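Local coordinates for putative uncharacterized protein ECU08_1170 (Encephalitozoon cuniculi, PDB 3Q87) that binds zinc and, as the Trm112 partner of the Mtq2 methyltransferase, probably activates the enzyme that methylates the translation termination factor eRF1, at residues K10-S15 / C105-P110; K19-C24 / S99-M104. All coordinates share one frame; numbering follows the deposited sequence.

Contact 1 of 2, residues K10-S15 / C105-P110; sequences KCKRCS and CGLIYP. With ZN (zinc ion), chain C.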
ATOM      1  N   LYS A  10      -2.559   5.650  -7.763  1.00 14.19           N
ATOM      2  CA  LYS A  10      -2.451   6.732  -8.731  1.00 17.01           C
ATOM      3  C   LYS A  10      -1.640   6.282  -9.938  1.00 14.21           C
ATOM      4  O   LYS A  10      -0.897   5.297  -9.870  1.00 14.33           O
ATOM      5  CB  LYS A  10      -1.799   7.962  -8.102  1.00 15.24           C
ATOM      6  CG  LYS A  10      -0.298   7.808  -7.813  1.00 19.22           C
ATOM      7  CD  LYS A  10       0.286   9.105  -7.270  1.00 19.84           C
ATOM      8  CE  LYS A  10       1.800   9.047  -7.125  1.00 17.54           C
ATOM      9  NZ  LYS A  10       2.485   9.172  -8.437  1.00 26.50           N
ATOM     10  N   CYS A  11      -1.789   7.003 -11.043  1.00 12.07           N
ATOM     11  CA  CYS A  11      -0.990   6.732 -12.223  1.00 11.27           C
ATOM     12  C   CYS A  11       0.460   7.017 -11.901  1.00 14.74           C
ATOM     13  O   CYS A  11       0.792   8.045 -11.305  1.00 18.39           O
ATOM     14  CB  CYS A  11      -1.431   7.593 -13.403  1.00 13.63           C
ATOM     15  SG  CYS A  11      -0.321   7.433 -14.808  1.00 18.06           S
ATOM     16  N   LYS A  12       1.334   6.106 -12.289  1.00 17.48           N
ATOM     17  CA  LYS A  12       2.722   6.226 -11.876  1.00 16.72           C
ATOM     18  C   LYS A  12       3.520   7.092 -12.850  1.00 22.75           C
ATOM     19  O   LYS A  12       4.696   7.366 -12.625  1.00 22.51           O
ATOM     20  CB  LYS A  12       3.355   4.846 -11.738  1.00 17.95           C
ATOM     21  CG  LYS A  12       3.620   4.164 -13.074  1.00 24.91           C
ATOM     22  CD  LYS A  12       4.366   2.863 -12.885  1.00 22.23           C
ATOM     23  CE  LYS A  12       4.473   2.105 -14.198  1.00 24.44           C
ATOM     24  NZ  LYS A  12       5.163   0.800 -13.977  1.00 17.99           N
ATOM     25  N   ARG A  13       2.872   7.518 -13.929  1.00 21.26           N
ATOM     26  CA  ARG A  13       3.534   8.301 -14.966  1.00 25.26           C
ATOM     27  C   ARG A  13       3.146   9.786 -14.884  1.00 26.64           C
ATOM     28  O   ARG A  13       4.006  10.670 -14.925  1.00 20.00           O
ATOM     29  CB  ARG A  13       3.173   7.754 -16.345  1.00 24.54           C
ATOM     30  CG  ARG A  13       3.424   8.757 -17.458  1.00 31.77           C
ATOM     31  CD  ARG A  13       2.637   8.384 -18.698  1.00 37.61           C
ATOM     32  NE  ARG A  13       3.325   7.335 -19.423  1.00 32.73           N
ATOM     33  CZ  ARG A  13       2.736   6.410 -20.167  1.00 22.50           C
ATOM     34  NH1 ARG A  13       1.417   6.379 -20.299  1.00 22.52           N
ATOM     35  NH2 ARG A  13       3.490   5.510 -20.783  1.00 27.50           N
ATOM     36  N   CYS A  14       1.848  10.058 -14.764  1.00 20.12           N
ATOM     37  CA  CYS A  14       1.384  11.427 -14.566  1.00 26.05           C
ATOM     38  C   CYS A  14       1.866  11.979 -13.219  1.00 24.58           C
ATOM     39  O   CYS A  14       1.807  11.300 -12.199  1.00 21.46           O
ATOM     40  CB  CYS A  14      -0.141  11.512 -14.709  1.00 22.51           C
ATOM     41  SG  CYS A  14      -0.719  11.111 -16.393  1.00 20.90           S
ATOM     42  N   SER A  15       2.371  13.205 -13.232  1.00 24.29           N
ATOM     43  CA  SER A  15       2.988  13.806 -12.056  1.00 31.87           C
ATOM     44  C   SER A  15       1.952  14.569 -11.240  1.00 31.89           C
ATOM     45  O   SER A  15       2.287  15.300 -10.313  1.00 34.43           O
ATOM     46  CB  SER A  15       4.085  14.762 -12.502  1.00 31.57           C
ATOM     47  OG  SER A  15       3.560  15.646 -13.474  1.00 26.98           O
ATOM     48  N   CYS A 105      -3.398   9.741 -19.370  1.00 23.69           N
ATOM     49  CA  CYS A 105      -2.377   9.214 -20.271  1.00 20.12           C
ATOM     50  C   CYS A 105      -2.727   7.830 -20.806  1.00 18.52           C
ATOM     51  O   CYS A 105      -2.005   7.295 -21.639  1.00 20.69           O
ATOM     52  CB  CYS A 105      -1.019   9.170 -19.580  1.00 24.44           C
ATOM     53  SG  CYS A 105      -0.908   7.799 -18.412  1.00 18.39           S
ATOM     54  N   GLY A 106      -3.833   7.253 -20.335  1.00 18.38           N
ATOM     55  CA  GLY A 106      -4.248   5.931 -20.792  1.00 19.38           C
ATOM     56  C   GLY A 106      -3.445   4.730 -20.288  1.00 15.37           C
ATOM     57  O   GLY A 106      -3.688   3.610 -20.706  1.00 16.49           O
ATOM     58  N   LEU A 107      -2.471   4.956 -19.415  1.00 17.64           N
ATOM     59  CA  LEU A 107      -1.738   3.847 -18.799  1.00 14.74           C
ATOM     60  C   LEU A 107      -2.701   2.857 -18.127  1.00 15.50           C
ATOM     61  O   LEU A 107      -3.652   3.256 -17.449  1.00 15.26           O
ATOM     62  CB  LEU A 107      -0.750   4.375 -17.763  1.00 17.26           C
ATOM     63  CG  LEU A 107       0.193   3.348 -17.133  1.00 22.02           C
ATOM     64  CD1 LEU A 107       1.268   2.969 -18.140  1.00 24.33           C
ATOM     65  CD2 LEU A 107       0.827   3.896 -15.867  1.00 18.51           C
ATOM     66  N   ILE A 108      -2.443   1.570 -18.319  1.00 14.41           N
ATOM     67  CA  ILE A 108      -3.299   0.507 -17.807  1.00 16.95           C
ATOM     68  C   ILE A 108      -2.608  -0.360 -16.759  1.00 18.15           C
ATOM     69  O   ILE A 108      -1.527  -0.892 -17.008  1.00 14.18           O
ATOM     70  CB  ILE A 108      -3.693  -0.479 -18.913  1.00 19.84           C
ATOM     71  CG1 ILE A 108      -4.402   0.227 -20.071  1.00 23.89           C
ATOM     72  CG2 ILE A 108      -4.543  -1.595 -18.344  1.00 16.28           C
ATOM     73  CD1 ILE A 108      -5.745   0.725 -19.720  1.00 23.63           C
ATOM     74  N   TYR A 109      -3.266  -0.511 -15.609  1.00 15.86           N
ATOM     75  CA  TYR A 109      -2.885  -1.478 -14.587  1.00 14.61           C
ATOM     76  C   TYR A 109      -3.827  -2.687 -14.660  1.00 12.17           C
ATOM     77  O   TYR A 109      -4.983  -2.606 -14.266  1.00 12.95           O
ATOM     78  CB  TYR A 109      -3.010  -0.874 -13.187  1.00 13.07           C
ATOM     79  CG  TYR A 109      -2.131   0.315 -12.832  1.00 12.47           C
ATOM     80  CD1 TYR A 109      -0.913   0.534 -13.458  1.00 13.74           C
ATOM     81  CD2 TYR A 109      -2.512   1.187 -11.819  1.00 16.65           C
ATOM     82  CE1 TYR A 109      -0.116   1.603 -13.109  1.00 18.81           C
ATOM     83  CE2 TYR A 109      -1.718   2.271 -11.455  1.00 16.96           C
ATOM     84  CZ  TYR A 109      -0.526   2.468 -12.095  1.00 13.66           C
ATOM     85  OH  TYR A 109       0.255   3.525 -11.727  1.00 15.09           O
ATOM     86  N   PRO A 110      -3.334  -3.818 -15.148  1.00 14.13           N
ATOM     87  CA  PRO A 110      -4.201  -4.999 -15.134  1.00 14.21           C
ATOM     88  C   PRO A 110      -4.512  -5.402 -13.697  1.00 19.92           C
ATOM     89  O   PRO A 110      -3.716  -5.163 -12.795  1.00 18.55           O
ATOM     90  CB  PRO A 110      -3.335  -6.079 -15.796  1.00 16.22           C
ATOM     91  CG  PRO A 110      -2.273  -5.321 -16.552  1.00 15.87           C
ATOM     92  CD  PRO A 110      -2.010  -4.102 -15.725  1.00 15.92           C
TER
HETATM   93 ZN    ZN C 126      -1.464   8.783 -16.364  1.00 28.56          ZN
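Cys11 and Cys14 from one loop and Cys105 from the other converge on a single zinc ion, and Cys102 supplies the fourth thiolate. The metal lies 2.4 Å from Cys11 SG and 2.3 Å from Cys105 SG. Around it the packing is tight, and the sulfurs are themselves gripped by N-H groups. Cys11 SG, set anti to its own backbone N (chi1 173°), accepts bonds from the amides of both Arg13 and Cys14, the latter almost straight at 176°. Cys105 SG receives the amide of Leu107 and, from the other segment, Arg13 NH1 at 3.3 Å, with the sulfur close to the guanidinium plane. These donors would be expected to temper the negative charge of the thiolates. Leu107 closes one side of the cluster: CD2 rests 3.9 Å from Cys11 SG and also meets Lys12 CG, while CD1 lies over a face of the Arg13 guanidinium. Farther from the metal, the buried Tyr109 hydroxyl donates to Lys10 O (2.8 Å), approaching in the carbonyl plane on a lone pair, and sits 2.9 Å from Lys12 N.

The looser side is the rim at Arg13, an exposed residue whose bend at chi3 brings NH1 to the sulfur, while NH2 forms a salt bridge with Glu123. Lys10 NZ is hydrogen-bonded to Cys72 O of the methyltransferase chain, which covers that flank. Two CxxC pairs sharing one metal make this a Cys4 zinc site, consistent with the zinc beta-ribbon clan.

Contact 2 of 2, residues K19-C24 / S99-M104; sequences KLILEC and SLRCDM. With ZN (zinc ion), chain C.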
ATOM      1  N   LYS A  19      -7.747  10.480 -12.743  1.00 24.65           N
ATOM      2  CA  LYS A  19      -8.752   9.494 -12.347  1.00 26.96           C
ATOM      3  C   LYS A  19      -8.415   8.134 -12.930  1.00 25.77           C
ATOM      4  O   LYS A  19      -8.197   8.021 -14.130  1.00 22.97           O
ATOM      5  CB  LYS A  19     -10.128   9.914 -12.858  1.00 34.30           C
ATOM      6  CG  LYS A  19     -10.593  11.263 -12.370  1.00 31.67           C
ATOM      7  CD  LYS A  19     -11.736  11.770 -13.241  1.00 58.76           C
ATOM      8  CE  LYS A  19     -11.893  13.287 -13.159  1.00 60.86           C
ATOM      9  NZ  LYS A  19     -12.896  13.782 -14.144  1.00 52.35           N
ATOM     10  N   LEU A  20      -8.359   7.103 -12.090  1.00 23.43           N
ATOM     11  CA  LEU A  20      -8.164   5.747 -12.592  1.00 18.65           C
ATOM     12  C   LEU A  20      -9.530   5.132 -12.832  1.00 22.61           C
ATOM     13  O   LEU A  20     -10.332   5.046 -11.911  1.00 21.43           O
ATOM     14  CB  LEU A  20      -7.363   4.897 -11.602  1.00 22.42           C
ATOM     15  CG  LEU A  20      -5.976   5.464 -11.246  1.00 17.50           C
ATOM     16  CD1 LEU A  20      -5.187   4.517 -10.330  1.00 19.26           C
ATOM     17  CD2 LEU A  20      -5.198   5.794 -12.517  1.00 18.07           C
ATOM     18  N   ILE A  21      -9.795   4.710 -14.064  1.00 19.97           N
ATOM     19  CA  ILE A  21     -11.104   4.146 -14.404  1.00 21.42           C
ATOM     20  C   ILE A  21     -11.065   2.628 -14.420  1.00 18.80           C
ATOM     21  O   ILE A  21     -10.188   2.026 -15.024  1.00 19.34           O
ATOM     22  CB  ILE A  21     -11.620   4.659 -15.768  1.00 28.51           C
ATOM     23  CG1 ILE A  21     -11.565   6.188 -15.821  1.00 29.98           C
ATOM     24  CG2 ILE A  21     -13.047   4.180 -16.020  1.00 24.21           C
ATOM     25  CD1 ILE A  21     -12.321   6.861 -14.687  1.00 29.83           C
ATOM     26  N   LEU A  22     -12.036   2.021 -13.749  1.00 20.82           N
ATOM     27  CA  LEU A  22     -12.100   0.581 -13.576  1.00 22.62           C
ATOM     28  C   LEU A  22     -12.833  -0.094 -14.727  1.00 29.70           C
ATOM     29  O   LEU A  22     -13.931   0.318 -15.104  1.00 24.54           O
ATOM     30  CB  LEU A  22     -12.812   0.264 -12.255  1.00 21.52           C
ATOM     31  CG  LEU A  22     -12.794  -1.125 -11.600  1.00 28.74           C
ATOM     32  CD1 LEU A  22     -14.120  -1.800 -11.770  1.00 26.86           C
ATOM     33  CD2 LEU A  22     -11.662  -2.046 -12.087  1.00 24.02           C
ATOM     34  N   GLU A  23     -12.208  -1.129 -15.285  1.00 23.61           N
ATOM     35  CA  GLU A  23     -12.905  -2.078 -16.138  1.00 23.30           C
ATOM     36  C   GLU A  23     -12.900  -3.433 -15.444  1.00 28.54           C
ATOM     37  O   GLU A  23     -11.854  -3.920 -15.021  1.00 29.83           O
ATOM     38  CB  GLU A  23     -12.249  -2.185 -17.508  1.00 28.75           C
ATOM     39  CG  GLU A  23     -12.528  -3.502 -18.193  1.00 42.24           C
ATOM     40  CD  GLU A  23     -12.792  -3.336 -19.668  1.00 63.24           C
ATOM     41  OE1 GLU A  23     -12.232  -4.121 -20.470  1.00 64.86           O
ATOM     42  OE2 GLU A  23     -13.561  -2.412 -20.022  1.00 60.97           O
ATOM     43  N   CYS A  24     -14.075  -4.037 -15.334  1.00 22.50           N
ATOM     44  CA  CYS A  24     -14.237  -5.233 -14.531  1.00 28.72           C
ATOM     45  C   CYS A  24     -14.650  -6.438 -15.370  1.00 36.48           C
ATOM     46  O   CYS A  24     -15.772  -6.497 -15.864  1.00 29.57           O
ATOM     47  CB  CYS A  24     -15.278  -4.963 -13.449  1.00 29.45           C
ATOM     48  SG  CYS A  24     -15.517  -6.312 -12.294  1.00 35.79           S
ATOM     49  N   SER A  99      -9.187  -4.176 -14.973  1.00 16.72           N
ATOM     50  CA  SER A  99      -8.161  -3.194 -15.318  1.00 17.67           C
ATOM     51  C   SER A  99      -8.441  -1.835 -14.696  1.00 20.59           C
ATOM     52  O   SER A  99      -9.598  -1.474 -14.437  1.00 22.00           O
ATOM     53  CB  SER A  99      -8.093  -3.020 -16.837  1.00 21.69           C
ATOM     54  OG  SER A  99      -7.263  -4.004 -17.420  1.00 45.52           O
ATOM     55  N   LEU A 100      -7.372  -1.074 -14.487  1.00 17.10           N
ATOM     56  CA  LEU A 100      -7.476   0.320 -14.095  1.00 13.45           C
ATOM     57  C   LEU A 100      -6.780   1.159 -15.159  1.00 16.27           C
ATOM     58  O   LEU A 100      -5.642   0.880 -15.508  1.00 18.89           O
ATOM     59  CB  LEU A 100      -6.803   0.546 -12.743  1.00 14.74           C
ATOM     60  CG  LEU A 100      -7.424  -0.183 -11.550  1.00 19.85           C
ATOM     61  CD1 LEU A 100      -6.575   0.035 -10.310  1.00 16.87           C
ATOM     62  CD2 LEU A 100      -8.875   0.262 -11.312  1.00 21.01           C
ATOM     63  N   ARG A 101      -7.453   2.191 -15.661  1.00 17.19           N
ATOM     64  CA  ARG A 101      -6.894   3.024 -16.726  1.00 19.56           C
ATOM     65  C   ARG A 101      -6.818   4.499 -16.309  1.00 15.78           C
ATOM     66  O   ARG A 101      -7.814   5.077 -15.908  1.00 15.48           O
ATOM     67  CB  ARG A 101      -7.737   2.887 -18.011  1.00 21.70           C
ATOM     68  CG  ARG A 101      -7.303   3.848 -19.139  1.00 21.07           C
ATOM     69  CD  ARG A 101      -8.066   3.636 -20.446  1.00 23.64           C
ATOM     70  NE  ARG A 101      -9.505   3.520 -20.243  1.00 41.70           N
ATOM     71  CZ  ARG A 101     -10.322   4.553 -20.057  1.00 48.88           C
ATOM     72  NH1 ARG A 101      -9.837   5.791 -20.033  1.00 41.87           N
ATOM     73  NH2 ARG A 101     -11.624   4.349 -19.891  1.00 40.62           N
ATOM     74  N   CYS A 102      -5.634   5.097 -16.411  1.00 17.28           N
ATOM     75  CA  CYS A 102      -5.471   6.522 -16.159  1.00 18.73           C
ATOM     76  C   CYS A 102      -6.215   7.312 -17.223  1.00 19.05           C
ATOM     77  O   CYS A 102      -5.966   7.129 -18.400  1.00 25.08           O
ATOM     78  CB  CYS A 102      -3.997   6.918 -16.209  1.00 18.75           C
ATOM     79  SG  CYS A 102      -3.744   8.743 -16.099  1.00 16.64           S
ATOM     80  N   ASP A 103      -7.119   8.192 -16.814  1.00 21.29           N
ATOM     81  CA  ASP A 103      -7.931   8.930 -17.778  1.00 24.81           C
ATOM     82  C   ASP A 103      -7.130   9.971 -18.550  1.00 26.26           C
ATOM     83  O   ASP A 103      -7.590  10.446 -19.578  1.00 28.57           O
ATOM     84  CB  ASP A 103      -9.151   9.576 -17.110  1.00 22.75           C
ATOM     85  CG  ASP A 103      -8.773  10.701 -16.146  1.00 37.56           C
ATOM     86  OD1 ASP A 103      -7.576  10.847 -15.821  1.00 36.17           O
ATOM     87  OD2 ASP A 103      -9.674  11.448 -15.711  1.00 41.08           O
ATOM     88  N   MET A 104      -5.935  10.318 -18.071  1.00 25.35           N
ATOM     89  CA  MET A 104      -5.143  11.340 -18.745  1.00 19.42           C
ATOM     90  C   MET A 104      -4.134  10.783 -19.749  1.00 34.44           C
ATOM     91  O   MET A 104      -4.018  11.307 -20.861  1.00 22.46           O
ATOM     92  CB  MET A 104      -4.436  12.259 -17.745  1.00 20.30           C
ATOM     93  CG  MET A 104      -5.396  13.103 -16.905  1.00 44.94           C
ATOM     94  SD  MET A 104      -6.271  14.370 -17.855  1.00 50.11           S
ATOM     95  CE  MET A 104      -4.861  15.242 -18.547  1.00 28.04           C
TER
HETATM   96 ZN    ZN C 126      -1.464   8.783 -16.364  1.00 28.56          ZN
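With CG between its backbone N and carbonyl carbon (chi1 68°), Asp103 turns its carboxylate back onto Lys19, whereas a chi1 of 173° at Cys102 swings SG beside the carbonyl carbon and out to the zinc ion. They lie at the end of an antiparallel beta pairing, Cys102 as the last strand residue and Asp103 just beyond it; here edge strand 20-24 runs beside strand 98-102 in the four-stranded sheet of the zinc-binding domain. Ile21 with Arg101 and Glu23 with Ser99 form the hydrogen-bonded pairs, each joined by two backbone bonds; that from Ile21 N to Arg101 O is 2.7 Å long. Leu20 pairs with Cys102, and Leu22 with Leu100, on the buried side of the sheet. There Leu22 CD2 meets Leu100 CD2 at 3.7 Å, and Leu20 CD2 packs on Cys102 CB. On the other side Ile21 and Arg101 run side by side, the Arg101 chain bending at chi3 until one guanidinium face covers Ile21 CB.

Beyond the last pair Asp103 N bonds to Lys19 O. The Lys19 aliphatic chain passes over OD2 of Asp103, though its amine pairs with Glu51. Lys19 N donates a hydrogen bond to Asp103 OD1 (3.1 Å), from above the carboxylate plane.

How the contacts relate
The two contacts, whose centres lie about 8 Å apart, meet at one zinc ion: contact 1 brings three of its thiolates and contact 2 the fourth, with Cys11 CB 3.7 Å from Cys102 SG. Residues 99-104 and 105-110 are consecutive, forming a hairpin whose turn carries the second CxxC pair. Its two arms are probably hydrogen-bonded through Tyr109 N to Leu100 O (2.8 Å) and Leu107 O to Cys102 N (2.9 Å), while Ile108 CD1 packs on Arg101 CB at 3.4 Å. Strand 98-102, which lies between strands 20-24 and 108-112, thus links the edge strand 20-24 to the metal site. Of the two, contact 1 alone touches the methyltransferase chain.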